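Local coordinates for protein triosephosphate isomerase (Toxoplasma gondii, PDB 5UPR) that probably catalyses the interconversion of D-glyceraldehyde 3-phosphate and dihydroxyacetone phosphate in glycolysis and gluconeogenesis, working as a homodimer, at residues A[97-102]-A[135-140]; A[175-180]-A[219-224]; A[45-50]-A[68-73]; A[201-206]-A[213-218]; A[131-136]-A[171-176]. All coordinates share one frame; numbering follows the deposited sequence. Where two conformers were deposited one is given.

Interaction 1 (A[97-102]-A[135-140]); sequences WVVLGH and ILCIGE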
# COMPACT_ATOMS: atom_id res chain seq x y z
N TRP A 97 14.62 -3.99 -0.95
CA TRP A 97 14.21 -4.22 0.42
C TRP A 97 12.74 -3.95 0.63
O TRP A 97 12.16 -3.09 -0.02
CB TRP A 97 14.99 -3.33 1.42
CG TRP A 97 16.39 -3.73 1.59
CD1 TRP A 97 17.43 -3.31 0.85
CD2 TRP A 97 16.95 -4.59 2.59
NE1 TRP A 97 18.59 -3.86 1.28
CE2 TRP A 97 18.34 -4.69 2.33
CE3 TRP A 97 16.41 -5.33 3.65
CZ2 TRP A 97 19.20 -5.47 3.07
CZ3 TRP A 97 17.27 -6.13 4.41
CH2 TRP A 97 18.64 -6.18 4.13
N VAL A 98 12.17 -4.65 1.61
CA VAL A 98 10.86 -4.34 2.14
C VAL A 98 10.86 -4.39 3.69
O VAL A 98 11.56 -5.21 4.27
CB VAL A 98 9.78 -5.30 1.64
CG1 VAL A 98 9.58 -5.03 0.16
CG2 VAL A 98 10.08 -6.78 1.91
N VAL A 99 10.03 -3.53 4.29
CA VAL A 99 9.71 -3.58 5.71
C VAL A 99 8.45 -4.37 5.90
O VAL A 99 7.43 -4.08 5.23
CB VAL A 99 9.51 -2.16 6.27
CG1 VAL A 99 9.18 -2.19 7.76
CG2 VAL A 99 10.77 -1.24 5.97
N LEU A 100 8.48 -5.39 6.78
CA LEU A 100 7.29 -6.23 7.02
C LEU A 100 7.02 -6.38 8.49
O LEU A 100 7.97 -6.47 9.32
CB LEU A 100 7.51 -7.60 6.38
CG LEU A 100 7.39 -7.61 4.85
CD1 LEU A 100 7.61 -9.00 4.27
CD2 LEU A 100 6.01 -7.12 4.43
N GLY A 101 5.75 -6.45 8.84
CA GLY A 101 5.33 -6.56 10.21
C GLY A 101 5.54 -5.44 11.19
O GLY A 101 5.55 -5.66 12.39
N HIS A 102 5.66 -4.21 10.69
CA HIS A 102 5.71 -3.06 11.55
C HIS A 102 4.53 -3.08 12.52
O HIS A 102 3.40 -3.40 12.10
CB HIS A 102 5.73 -1.75 10.76
CG HIS A 102 6.22 -0.59 11.56
ND1 HIS A 102 5.42 0.12 12.40
CD2 HIS A 102 7.47 -0.10 11.72
CE1 HIS A 102 6.15 1.04 13.00
NE2 HIS A 102 7.40 0.93 12.61
N ILE A 135 13.27 -6.40 6.17
CA ILE A 135 13.40 -5.91 7.53
C ILE A 135 12.14 -6.41 8.28
O ILE A 135 11.04 -5.85 8.09
CB ILE A 135 13.52 -4.39 7.57
CG1 ILE A 135 14.74 -3.92 6.79
CG2 ILE A 135 13.61 -3.90 9.00
CD1 ILE A 135 14.73 -2.40 6.51
N LEU A 136 12.31 -7.47 9.06
CA LEU A 136 11.21 -8.07 9.80
C LEU A 136 11.07 -7.45 11.19
O LEU A 136 11.97 -7.62 12.02
CB LEU A 136 11.43 -9.58 9.93
CG LEU A 136 10.56 -10.36 10.94
CD1 LEU A 136 9.08 -10.24 10.50
CD2 LEU A 136 10.97 -11.81 10.99
N CYS A 137 9.94 -6.78 11.45
CA CYS A 137 9.69 -6.09 12.71
C CYS A 137 8.98 -6.99 13.73
O CYS A 137 8.03 -7.68 13.41
CB CYS A 137 8.86 -4.80 12.47
SG CYS A 137 9.61 -3.63 11.32
N ILE A 138 9.46 -6.98 14.95
CA ILE A 138 8.83 -7.71 16.10
C ILE A 138 8.91 -6.80 17.31
O ILE A 138 9.68 -5.85 17.32
CB ILE A 138 9.57 -9.06 16.42
CG1 ILE A 138 11.03 -8.86 16.78
CG2 ILE A 138 9.52 -10.02 15.27
CD1 ILE A 138 11.79 -10.09 17.16
N GLY A 139 8.17 -7.10 18.36
CA GLY A 139 8.21 -6.29 19.56
C GLY A 139 7.02 -6.52 20.47
O GLY A 139 5.98 -6.85 19.99
N GLU A 140 7.23 -6.35 21.77
CA GLU A 140 6.22 -6.58 22.77
C GLU A 140 5.56 -5.26 23.23
O GLU A 140 6.13 -4.17 23.07
CB GLU A 140 6.84 -7.32 23.98
CG GLU A 140 7.51 -6.48 25.09
CD GLU A 140 8.82 -5.81 24.64
OE1 GLU A 140 9.28 -5.99 23.50
OE2 GLU A 140 9.39 -5.08 25.50
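Ile135 lies between two residues of strand 97-100, its side chain crossing that of Trp97 at about a right angle. Its CG1 sits 3.8 Å from Trp97 CE3, on the six-membered part of the indole, while its CD1 runs on to Val99 CG2. The branch gets there because CG1 is turned opposite the carbonyl carbon, on the N side (chi1 -59°). The nitrogen of the indole is held elsewhere, by Gln66. Two residues further along, Cys137 turns its thiol back over the neighbouring strand: SG lies 3.9 Å from Val99 CG1 and meets the imidazole of His102 obliquely, 4.1 Å from CD2. Cys137 CB also presses on the backbone of Gly101, 3.4 Å from Gly101 O. The ring is fixed through ND1, which accepts from Glu104 N; His102 is the N-cap of the helix that follows. Beneath the side chains the backbones run parallel, with their segment axes 12° apart. Ile135 N bonds to Val98 O at 2.8 Å, Leu100 N to Ile135 O, and Cys137 N to Leu100 O. Leu100 and Leu136 face helix 117-129, whereas Val99 and Ile135 project from the other face of the sheet. This inside-outside division between adjacent parallel strands, with loops leaving their C-terminal ends, is that of the TIM barrel, here joining its fourth and fifth strands.

Interaction 2 (A[175-180]-A[219-224]); sequences VIAYEP and RVIYGG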
# COMPACT_ATOMS: atom_id res chain seq x y z
N VAL A 175 16.84 -9.16 8.07
CA VAL A 175 17.32 -8.32 9.17
C VAL A 175 16.15 -8.22 10.13
O VAL A 175 15.03 -7.98 9.72
CB VAL A 175 17.70 -6.93 8.66
CG1 VAL A 175 17.86 -5.93 9.80
CG2 VAL A 175 19.00 -7.02 7.83
N ILE A 176 16.36 -8.45 11.41
CA ILE A 176 15.28 -8.39 12.40
C ILE A 176 15.33 -7.00 13.08
O ILE A 176 16.41 -6.56 13.54
CB ILE A 176 15.47 -9.48 13.47
CG1 ILE A 176 15.28 -10.85 12.81
CG2 ILE A 176 14.43 -9.30 14.64
CD1 ILE A 176 15.40 -12.02 13.73
N ALA A 177 14.20 -6.30 13.10
CA ALA A 177 14.10 -5.02 13.79
C ALA A 177 13.29 -5.23 15.06
O ALA A 177 12.13 -5.60 15.01
CB ALA A 177 13.44 -3.97 12.93
N TYR A 178 13.96 -5.05 16.20
CA TYR A 178 13.31 -5.20 17.49
C TYR A 178 12.86 -3.81 17.86
O TYR A 178 13.71 -2.94 18.13
CB TYR A 178 14.25 -5.77 18.55
CG TYR A 178 13.66 -5.65 19.93
CD1 TYR A 178 12.43 -6.20 20.21
CD2 TYR A 178 14.30 -4.93 20.93
CE1 TYR A 178 11.82 -6.00 21.45
CE2 TYR A 178 13.70 -4.73 22.18
CZ TYR A 178 12.46 -5.28 22.44
OH TYR A 178 11.82 -5.11 23.63
N GLU A 179 11.53 -3.58 17.84
CA GLU A 179 10.97 -2.30 18.25
C GLU A 179 9.92 -2.53 19.32
O GLU A 179 8.83 -2.89 18.98
CB GLU A 179 10.32 -1.48 17.10
CG GLU A 179 11.17 -1.32 15.87
CD GLU A 179 10.57 -0.24 14.91
OE1 GLU A 179 11.11 0.87 14.88
OE2 GLU A 179 9.54 -0.46 14.16
N PRO A 180 10.28 -2.36 20.60
CA PRO A 180 9.23 -2.48 21.57
C PRO A 180 8.11 -1.47 21.30
O PRO A 180 8.36 -0.28 21.00
CB PRO A 180 9.92 -2.19 22.94
CG PRO A 180 11.31 -1.67 22.64
CD PRO A 180 11.56 -1.84 21.16
N ARG A 219 21.63 -9.60 11.11
CA ARG A 219 21.60 -8.33 11.84
C ARG A 219 20.29 -8.19 12.67
O ARG A 219 19.18 -8.47 12.17
CB ARG A 219 21.71 -7.14 10.89
CG ARG A 219 23.10 -6.79 10.49
CD ARG A 219 23.71 -7.72 9.40
NE ARG A 219 22.97 -7.70 8.14
CZ ARG A 219 23.09 -6.77 7.18
NH1 ARG A 219 23.91 -5.74 7.31
NH2 ARG A 219 22.36 -6.86 6.09
N VAL A 220 20.42 -7.82 13.92
CA VAL A 220 19.29 -7.48 14.80
C VAL A 220 19.44 -6.00 15.15
O VAL A 220 20.39 -5.60 15.90
CB VAL A 220 19.21 -8.32 16.05
CG1 VAL A 220 17.90 -8.07 16.79
CG2 VAL A 220 19.29 -9.79 15.70
N ILE A 221 18.51 -5.17 14.62
CA ILE A 221 18.58 -3.73 14.79
C ILE A 221 17.48 -3.22 15.77
O ILE A 221 16.42 -3.84 15.90
CB ILE A 221 18.51 -2.97 13.46
CG1 ILE A 221 17.16 -3.20 12.76
CG2 ILE A 221 19.65 -3.41 12.57
CD1 ILE A 221 17.05 -2.54 11.39
N TYR A 222 17.77 -2.13 16.48
CA TYR A 222 16.87 -1.60 17.50
C TYR A 222 16.09 -0.40 16.91
O TYR A 222 16.68 0.49 16.23
CB TYR A 222 17.66 -1.17 18.83
CG TYR A 222 16.73 -0.42 19.73
CD1 TYR A 222 15.85 -1.11 20.60
CD2 TYR A 222 16.62 0.97 19.67
CE1 TYR A 222 14.89 -0.40 21.36
CE2 TYR A 222 15.67 1.67 20.41
CZ TYR A 222 14.82 0.99 21.24
OH TYR A 222 13.88 1.71 21.96
N GLY A 223 14.79 -0.33 17.21
CA GLY A 223 14.03 0.89 16.90
C GLY A 223 13.09 1.24 18.02
O GLY A 223 12.77 0.37 18.85
N GLY A 224 12.64 2.49 18.04
CA GLY A 224 11.76 2.99 19.08
C GLY A 224 12.44 4.19 19.75
O GLY A 224 13.22 4.04 20.68
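Four backbone hydrogen bonds zip strand 174-178 to strand 220-222. Ile176 N donates to Arg219 O, Ile221 N to Ile176 O, Tyr178 N to Ile221 O, and Gly223 N to Tyr178 O at 3.0 Å. CA-H...O contacts fill the steps between, among them Glu179 CA to Gly223 O at 3.3 Å.

Apolar contacts divide between the two faces. With Ala177, Ile221 faces the inside of the barrel: its CG1 stands between backbone N and carbonyl carbon (chi1 64°), which brings it to 3.8 Å from Ala177 CB, and its CD1 meets Val175 CG1. Phe11 and Leu244 close round this patch. The bent Arg219 chain brings NH2 to 3.8 Å from Val175 CG2, and Glu179 lays its side chain along Gly223. These are the sixth and seventh strands of the eight-stranded TIM barrel, and Tyr178 and Tyr222 lie on its outer face, toward helix 192-209. The two tyrosines run past each other at a slant, CD2 of Tyr178 being 4.1 Å from CD1 of Tyr222. Pro180 lies against both: its CD is over one face of the Tyr178 ring, off-centre, and 3.6 Å from Tyr222 CE1.

Polar ends are held separately. Tyr222 OH donates in the carbonyl plane, on a lone pair, to Gly224 O at 2.7 Å and is also hydrogen-bonded to Ala190 N. Tyr178 OH is bonded to Glu140 and Arg145, and Arg219 NH1 forms a salt bridge to Asp43. A sulfate, probably from the crystallisation liquor, sits about 4 Å from Gly224 at this end of the barrel.

Interaction 3 (A[45-50]-A[68-73]); sequences VVAPPS and AAQDSS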
# COMPACT_ATOMS: atom_id res chain seq x y z
N VAL A 45 19.44 1.81 4.53
CA VAL A 45 18.23 1.59 3.71
C VAL A 45 17.19 2.66 4.08
O VAL A 45 16.98 2.92 5.27
CB VAL A 45 17.68 0.17 3.95
CG1 VAL A 45 16.34 -0.05 3.24
CG2 VAL A 45 18.69 -0.89 3.52
N VAL A 46 16.57 3.28 3.08
CA VAL A 46 15.48 4.24 3.32
C VAL A 46 14.17 3.73 2.70
O VAL A 46 14.18 3.16 1.59
CB VAL A 46 15.82 5.66 2.87
CG1 VAL A 46 17.06 6.15 3.62
CG2 VAL A 46 16.12 5.72 1.41
N ALA A 47 13.08 3.87 3.45
CA ALA A 47 11.79 3.44 3.06
C ALA A 47 10.79 4.65 2.90
O ALA A 47 10.05 4.98 3.84
CB ALA A 47 11.25 2.43 4.05
N PRO A 48 10.76 5.26 1.71
CA PRO A 48 9.78 6.29 1.38
C PRO A 48 8.40 5.69 1.18
O PRO A 48 8.29 4.47 0.95
CB PRO A 48 10.27 6.80 0.01
CG PRO A 48 11.59 6.24 -0.24
CD PRO A 48 11.61 4.96 0.54
N PRO A 49 7.35 6.53 1.23
CA PRO A 49 6.03 6.05 0.82
C PRO A 49 6.13 5.61 -0.67
O PRO A 49 6.97 6.18 -1.43
CB PRO A 49 5.09 7.30 0.97
CG PRO A 49 5.87 8.25 1.83
CD PRO A 49 7.33 7.95 1.57
N SER A 50 5.32 4.64 -1.05
CA SER A 50 5.48 3.98 -2.33
C SER A 50 5.41 4.95 -3.52
O SER A 50 6.05 4.73 -4.56
CB SER A 50 4.52 2.83 -2.51
OG SER A 50 3.18 3.25 -2.48
N ALA A 68 13.70 0.89 0.02
CA ALA A 68 12.74 -0.11 0.48
C ALA A 68 11.29 0.34 0.31
O ALA A 68 11.01 1.53 0.42
CB ALA A 68 12.94 -0.40 1.95
N ALA A 69 10.38 -0.61 0.14
CA ALA A 69 8.98 -0.31 0.36
C ALA A 69 8.65 -0.55 1.82
O ALA A 69 9.29 -1.36 2.49
CB ALA A 69 8.09 -1.20 -0.56
N GLN A 70 7.58 0.11 2.31
CA GLN A 70 7.11 -0.00 3.71
C GLN A 70 6.20 -1.20 4.00
O GLN A 70 5.78 -1.37 5.18
CB GLN A 70 6.38 1.30 4.10
CG GLN A 70 7.29 2.53 4.19
CD GLN A 70 6.53 3.83 4.52
OE1 GLN A 70 5.37 3.78 5.04
NE2 GLN A 70 7.17 4.99 4.25
N ASP A 71 5.86 -2.00 2.96
CA ASP A 71 4.97 -3.16 3.09
C ASP A 71 5.09 -3.89 1.77
O ASP A 71 5.63 -3.34 0.79
CB ASP A 71 3.53 -2.72 3.30
CG ASP A 71 2.54 -3.87 3.60
OD1 ASP A 71 2.90 -4.95 4.12
OD2 ASP A 71 1.34 -3.67 3.25
N SER A 72 4.63 -5.14 1.77
CA SER A 72 4.63 -5.99 0.58
C SER A 72 3.48 -6.99 0.71
O SER A 72 3.22 -7.43 1.82
CB SER A 72 5.99 -6.70 0.63
OG SER A 72 6.18 -7.33 -0.53
N SER A 73 2.75 -7.28 -0.37
CA SER A 73 1.52 -8.04 -0.28
C SER A 73 1.74 -9.54 0.13
O SER A 73 2.79 -10.16 -0.15
CB SER A 73 0.79 -7.97 -1.61
OG SER A 73 -0.50 -8.53 -1.51
O HOH W 1 6.63 2.26 0.73
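The carboxamide of Gln70 reaches across to the end of strand 42-47 and the Pro48-Pro49 loop, its NE2 2.9 Å from Ala47 O. That oxygen lies 16° out of the amide plane, and NE2 in turn stands above the carbonyl plane of Ala47 rather than on a lone pair. Next to this bond the amide meets the Pro48-Pro49 peptide, with NE2 3.4 Å from Pro48 C, and the Pro49 ring lies side by side with the Gln70 chain, both pointing the same way. The contact closes the beta-alpha-beta unit of strand 42-47, helix 53-59 and strand 65-69 within the TIM barrel, at the C-terminal ends of its second and third strands.

Gln70 spans the gap because CG is anti to the carbonyl carbon (chi1 -68°) and the chain is extended beyond it. The other end of the amide is gripped across the dimer interface: OE1 accepts from Gly83 N of the second subunit, while NE2 has a further acceptor in Lys17 O. Two hydrogen bonds from NE2 and one to OE1 thus fix the rotation of the group.

Lower in the strands, one backbone bond, Ala68 N to Val46 O at 2.8 Å, is flanked by small apolar side chains. Ala68 CB packs against Val45 CG1 at 3.7 Å and Ala47 CB at 3.9 Å, with Trp97 alongside. Ala68 O, buried here, has no hydrogen-bond partner in the model, though Ala47 CA approaches it to 3.4 Å. One water joins the two loops, donating to Pro48 O and accepting from Gln70 N, each at 2.8 Å.

Interaction 4 (A[201-206]-A[213-218]); sequences DIRNWL and KVAEAT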
# COMPACT_ATOMS: atom_id res chain seq x y z
N ASP A 201 18.53 -12.42 23.48
CA ASP A 201 17.45 -13.37 23.49
C ASP A 201 16.96 -13.69 22.07
O ASP A 201 16.67 -14.82 21.77
CB ASP A 201 16.24 -12.84 24.27
CG ASP A 201 16.43 -12.80 25.77
OD1 ASP A 201 17.34 -13.50 26.30
OD2 ASP A 201 15.56 -12.14 26.40
N ILE A 202 16.85 -12.69 21.22
CA ILE A 202 16.44 -12.86 19.85
C ILE A 202 17.50 -13.71 19.11
O ILE A 202 17.13 -14.64 18.38
CB ILE A 202 16.21 -11.50 19.14
CG1 ILE A 202 14.97 -10.84 19.70
CG2 ILE A 202 16.16 -11.70 17.60
CD1 ILE A 202 14.96 -9.38 19.40
N ARG A 203 18.76 -13.42 19.35
CA ARG A 203 19.85 -14.20 18.70
C ARG A 203 19.89 -15.65 19.22
O ARG A 203 20.12 -16.54 18.45
CB ARG A 203 21.19 -13.49 18.82
CG ARG A 203 22.25 -13.95 17.82
CD ARG A 203 23.57 -13.17 17.91
NE ARG A 203 23.35 -11.71 17.77
CZ ARG A 203 23.07 -11.07 16.64
NH1 ARG A 203 23.00 -11.70 15.48
NH2 ARG A 203 22.87 -9.76 16.67
N ASN A 204 19.59 -15.86 20.49
CA ASN A 204 19.52 -17.22 21.06
C ASN A 204 18.33 -17.93 20.45
O ASN A 204 18.42 -19.13 20.22
CB ASN A 204 19.40 -17.27 22.60
CG ASN A 204 20.63 -16.76 23.34
OD1 ASN A 204 21.73 -16.70 22.79
ND2 ASN A 204 20.42 -16.35 24.61
N TRP A 205 17.23 -17.22 20.16
CA TRP A 205 16.11 -17.83 19.48
C TRP A 205 16.54 -18.32 18.10
O TRP A 205 16.21 -19.46 17.73
CB TRP A 205 14.87 -16.89 19.38
CG TRP A 205 13.69 -17.59 18.72
CD1 TRP A 205 12.70 -18.33 19.34
CD2 TRP A 205 13.45 -17.70 17.32
NE1 TRP A 205 11.88 -18.88 18.39
CE2 TRP A 205 12.28 -18.47 17.15
CE3 TRP A 205 14.09 -17.17 16.18
CZ2 TRP A 205 11.82 -18.83 15.88
CZ3 TRP A 205 13.57 -17.51 14.90
CH2 TRP A 205 12.44 -18.28 14.78
N LEU A 206 17.24 -17.46 17.30
CA LEU A 206 17.70 -17.86 15.97
C LEU A 206 18.54 -19.14 16.06
O LEU A 206 18.40 -20.03 15.23
CB LEU A 206 18.47 -16.76 15.28
CG LEU A 206 17.69 -15.51 14.91
CD1 LEU A 206 18.65 -14.36 14.56
CD2 LEU A 206 16.78 -15.82 13.76
N LYS A 213 24.50 -20.74 12.57
CA LYS A 213 25.00 -19.90 11.48
C LYS A 213 24.07 -18.69 11.21
O LYS A 213 24.55 -17.57 11.03
CB LYS A 213 25.08 -20.72 10.20
CG LYS A 213 25.45 -19.97 8.91
CD LYS A 213 25.39 -20.99 7.77
CE LYS A 213 24.81 -20.49 6.46
NZ LYS A 213 25.83 -19.91 5.58
N VAL A 214 22.75 -18.94 11.18
CA VAL A 214 21.79 -17.89 10.97
C VAL A 214 21.87 -16.91 12.13
O VAL A 214 21.81 -15.68 11.92
CB VAL A 214 20.39 -18.43 10.76
CG1 VAL A 214 19.33 -17.32 10.83
CG2 VAL A 214 20.32 -19.11 9.37
N ALA A 215 22.04 -17.44 13.36
CA ALA A 215 22.16 -16.58 14.53
C ALA A 215 23.33 -15.60 14.43
O ALA A 215 23.19 -14.45 14.75
CB ALA A 215 22.24 -17.40 15.79
N GLU A 216 24.48 -16.09 13.99
CA GLU A 216 25.68 -15.26 13.89
C GLU A 216 25.62 -14.24 12.77
O GLU A 216 26.21 -13.18 12.89
CB GLU A 216 26.94 -16.11 13.76
CG GLU A 216 27.28 -16.87 15.04
CD GLU A 216 27.32 -16.00 16.31
OE1 GLU A 216 28.40 -15.44 16.63
OE2 GLU A 216 26.29 -15.92 17.01
N ALA A 217 24.95 -14.56 11.66
CA ALA A 217 24.94 -13.69 10.50
C ALA A 217 23.80 -12.65 10.51
O ALA A 217 23.93 -11.60 9.87
CB ALA A 217 24.88 -14.51 9.24
N THR A 218 22.70 -12.91 11.22
CA THR A 218 21.53 -12.07 11.05
C THR A 218 21.72 -10.74 11.81
O THR A 218 21.96 -10.74 13.02
CB THR A 218 20.25 -12.80 11.52
OG1 THR A 218 20.10 -14.05 10.84
CG2 THR A 218 19.03 -11.94 11.34
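Helices 192-209 and 212-217 turn back on each other, their segment axes running 149° apart and approaching to 8.2 Å, with Leu206 opposite Ala215. Arg203 reaches over from the first helix to the C-terminal end of the second. Its CG is anti to the backbone N (chi1 -160°) and the chain bends at chi3, so that CG and CD pass along Ala215 O and the guanidinium swings round to meet the helix end with its edge. NH1 makes two hydrogen bonds there, to Thr218 O at 2.8 Å and to Ala215 O at 2.9 Å, both acceptors lying in the guanidinium plane. Carbonyls at a helix C-terminus are expected to suit a positive charge. NE and NH2 carry salt bridges to Asp239 and Asp241, so all three nitrogens are engaged. Apolar packing comes from Leu206, with CB 3.8 Å from Ala215 CA and CD1 3.8 Å from Thr218 CB. Thr218 turns its hydroxyl OG1 back to Val214 O at 2.6 Å, on the face of that carbonyl opposite Thr218 N. The helix pair lies on the outside of the barrel: Leu206 and Val214 pack on Trp171, Ile202 rests on strands 174-178 and 220-222, and Trp205 leans on helix 150-164.

Interaction 5 (A[131-136]-A[171-176]); sequences GLSVIL and WKSIVI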
# COMPACT_ATOMS: atom_id res chain seq x y z
N GLY A 131 13.13 -13.02 -4.18
CA GLY A 131 14.47 -12.41 -4.14
C GLY A 131 14.62 -11.08 -3.38
O GLY A 131 15.67 -10.49 -3.45
N LEU A 132 13.61 -10.67 -2.59
CA LEU A 132 13.77 -9.47 -1.79
C LEU A 132 14.51 -9.75 -0.50
O LEU A 132 14.53 -10.89 -0.03
CB LEU A 132 12.40 -8.82 -1.42
CG LEU A 132 11.59 -8.30 -2.65
CD1 LEU A 132 10.22 -7.91 -2.18
CD2 LEU A 132 12.32 -7.10 -3.30
N SER A 133 15.16 -8.71 0.04
CA SER A 133 15.56 -8.69 1.46
C SER A 133 14.49 -8.01 2.31
O SER A 133 13.79 -7.13 1.86
CB SER A 133 16.91 -7.99 1.61
OG SER A 133 17.90 -8.76 0.99
N VAL A 134 14.37 -8.44 3.56
CA VAL A 134 13.25 -8.09 4.44
C VAL A 134 13.77 -7.55 5.77
O VAL A 134 14.61 -8.19 6.41
CB VAL A 134 12.44 -9.37 4.73
CG1 VAL A 134 11.37 -9.09 5.78
CG2 VAL A 134 11.83 -9.90 3.42
N ILE A 135 13.27 -6.40 6.17
CA ILE A 135 13.40 -5.91 7.53
C ILE A 135 12.14 -6.41 8.28
O ILE A 135 11.04 -5.85 8.09
CB ILE A 135 13.52 -4.39 7.57
CG1 ILE A 135 14.74 -3.92 6.79
CG2 ILE A 135 13.61 -3.90 9.00
CD1 ILE A 135 14.73 -2.40 6.51
N LEU A 136 12.31 -7.47 9.06
CA LEU A 136 11.21 -8.07 9.80
C LEU A 136 11.07 -7.45 11.19
O LEU A 136 11.97 -7.62 12.02
CB LEU A 136 11.43 -9.58 9.93
CG LEU A 136 10.56 -10.36 10.94
CD1 LEU A 136 9.08 -10.24 10.50
CD2 LEU A 136 10.97 -11.81 10.99
N TRP A 171 16.81 -17.32 5.31
CA TRP A 171 17.02 -16.35 6.35
C TRP A 171 18.26 -15.46 6.12
O TRP A 171 18.41 -14.44 6.84
CB TRP A 171 17.12 -17.03 7.73
CG TRP A 171 15.77 -17.48 8.21
CD1 TRP A 171 15.05 -18.49 7.72
CD2 TRP A 171 15.02 -16.91 9.27
NE1 TRP A 171 13.88 -18.60 8.41
CE2 TRP A 171 13.83 -17.64 9.37
CE3 TRP A 171 15.22 -15.85 10.14
CZ2 TRP A 171 12.83 -17.36 10.29
CZ3 TRP A 171 14.27 -15.57 11.11
CH2 TRP A 171 13.06 -16.29 11.15
N LYS A 172 19.13 -15.81 5.14
CA LYS A 172 20.23 -14.92 4.75
C LYS A 172 19.83 -13.50 4.43
O LYS A 172 20.60 -12.56 4.69
CB LYS A 172 21.03 -15.50 3.60
CG LYS A 172 20.34 -15.52 2.24
CD LYS A 172 21.08 -16.57 1.34
CE LYS A 172 21.05 -16.41 -0.17
NZ LYS A 172 19.66 -16.21 -0.53
N SER A 173 18.64 -13.31 3.90
CA SER A 173 18.19 -11.98 3.45
C SER A 173 17.19 -11.35 4.41
O SER A 173 16.41 -10.46 3.99
CB SER A 173 17.55 -12.18 2.09
OG SER A 173 18.48 -12.69 1.16
N ILE A 174 17.18 -11.78 5.67
CA ILE A 174 16.41 -11.16 6.76
C ILE A 174 17.31 -10.36 7.71
O ILE A 174 18.40 -10.78 8.03
CB ILE A 174 15.65 -12.22 7.57
CG1 ILE A 174 14.48 -12.76 6.70
CG2 ILE A 174 15.13 -11.71 8.88
CD1 ILE A 174 13.77 -13.90 7.33
N VAL A 175 16.84 -9.16 8.07
CA VAL A 175 17.32 -8.32 9.17
C VAL A 175 16.15 -8.22 10.13
O VAL A 175 15.03 -7.98 9.72
CB VAL A 175 17.70 -6.93 8.66
CG1 VAL A 175 17.86 -5.93 9.80
CG2 VAL A 175 19.00 -7.02 7.83
N ILE A 176 16.36 -8.45 11.41
CA ILE A 176 15.28 -8.39 12.40
C ILE A 176 15.33 -7.00 13.08
O ILE A 176 16.41 -6.56 13.54
CB ILE A 176 15.47 -9.48 13.47
CG1 ILE A 176 15.28 -10.85 12.81
CG2 ILE A 176 14.43 -9.30 14.64
CD1 ILE A 176 15.40 -12.02 13.73
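Ser133 lies alongside Ser173 at the start of the paired strands, its OG 3.6 Å from Ser173 CB. Both hydroxyls are swung to the N side of their own residues, facing away from the carbonyl carbon (chi1 -66° and -61°), and Ser133 OG stays 4.0 Å from Ser173 OG. Ser133 CA and CB also rest against Ser173 O, the carbonyl that begins the backbone pairing.

From there three hydrogen bonds run up the strands: Val134 N to Ser173 O at 2.9 Å, Val175 N to Val134 O, and Leu136 N to Val175 O at 2.8 Å. Between these bonds CA-H groups approach the same oxygens, such as Ile135 CA at 3.4 Å from Val175 O. This is the regular ladder of two parallel strands, the fifth and sixth of the TIM barrel, with segment axes 15° apart.

On the outer face, the side chains touch lightly. Ile174 lies between Val134 and Leu136, its CG1 4.4 Å from Val134 CB and its CG2 as far from Leu136 CB. Within its own segment Ile174 puts CD1 over one face of the Trp171 ring, displaced from the centre and 3.7 Å above the plane. Before the first strand, Gly131, with positive phi, ends helix 117-129 in a Schellman motif.

Val134 packs under that same helix 117-129, and Ile176 under helix 192-209, whose Trp205 also meets Trp171. On the inner face, Val175 touches Trp97 of strand 97-100.

From the N terminus, interaction 3 closes the first loop, joining strands 42-47 and 65-69 around helix 53-59 and bordering the second subunit. Strand 97-100 follows as the next neighbour in the sheet, with Ala69 bonded to Trp97 and Val99. Interaction 1 then closes the path to strand 133-138, and interaction 5 starts on that same strand, sharing Ile135 and Leu136, to reach strand 174-178. Interaction 2 continues from there through Val175 and Ile176 to strand 220-222. Within its loop falls interaction 4, the hairpin of helices 192-209 and 212-217, which packs outside the barrel and is about 25 Å, centre to centre, from interaction 3.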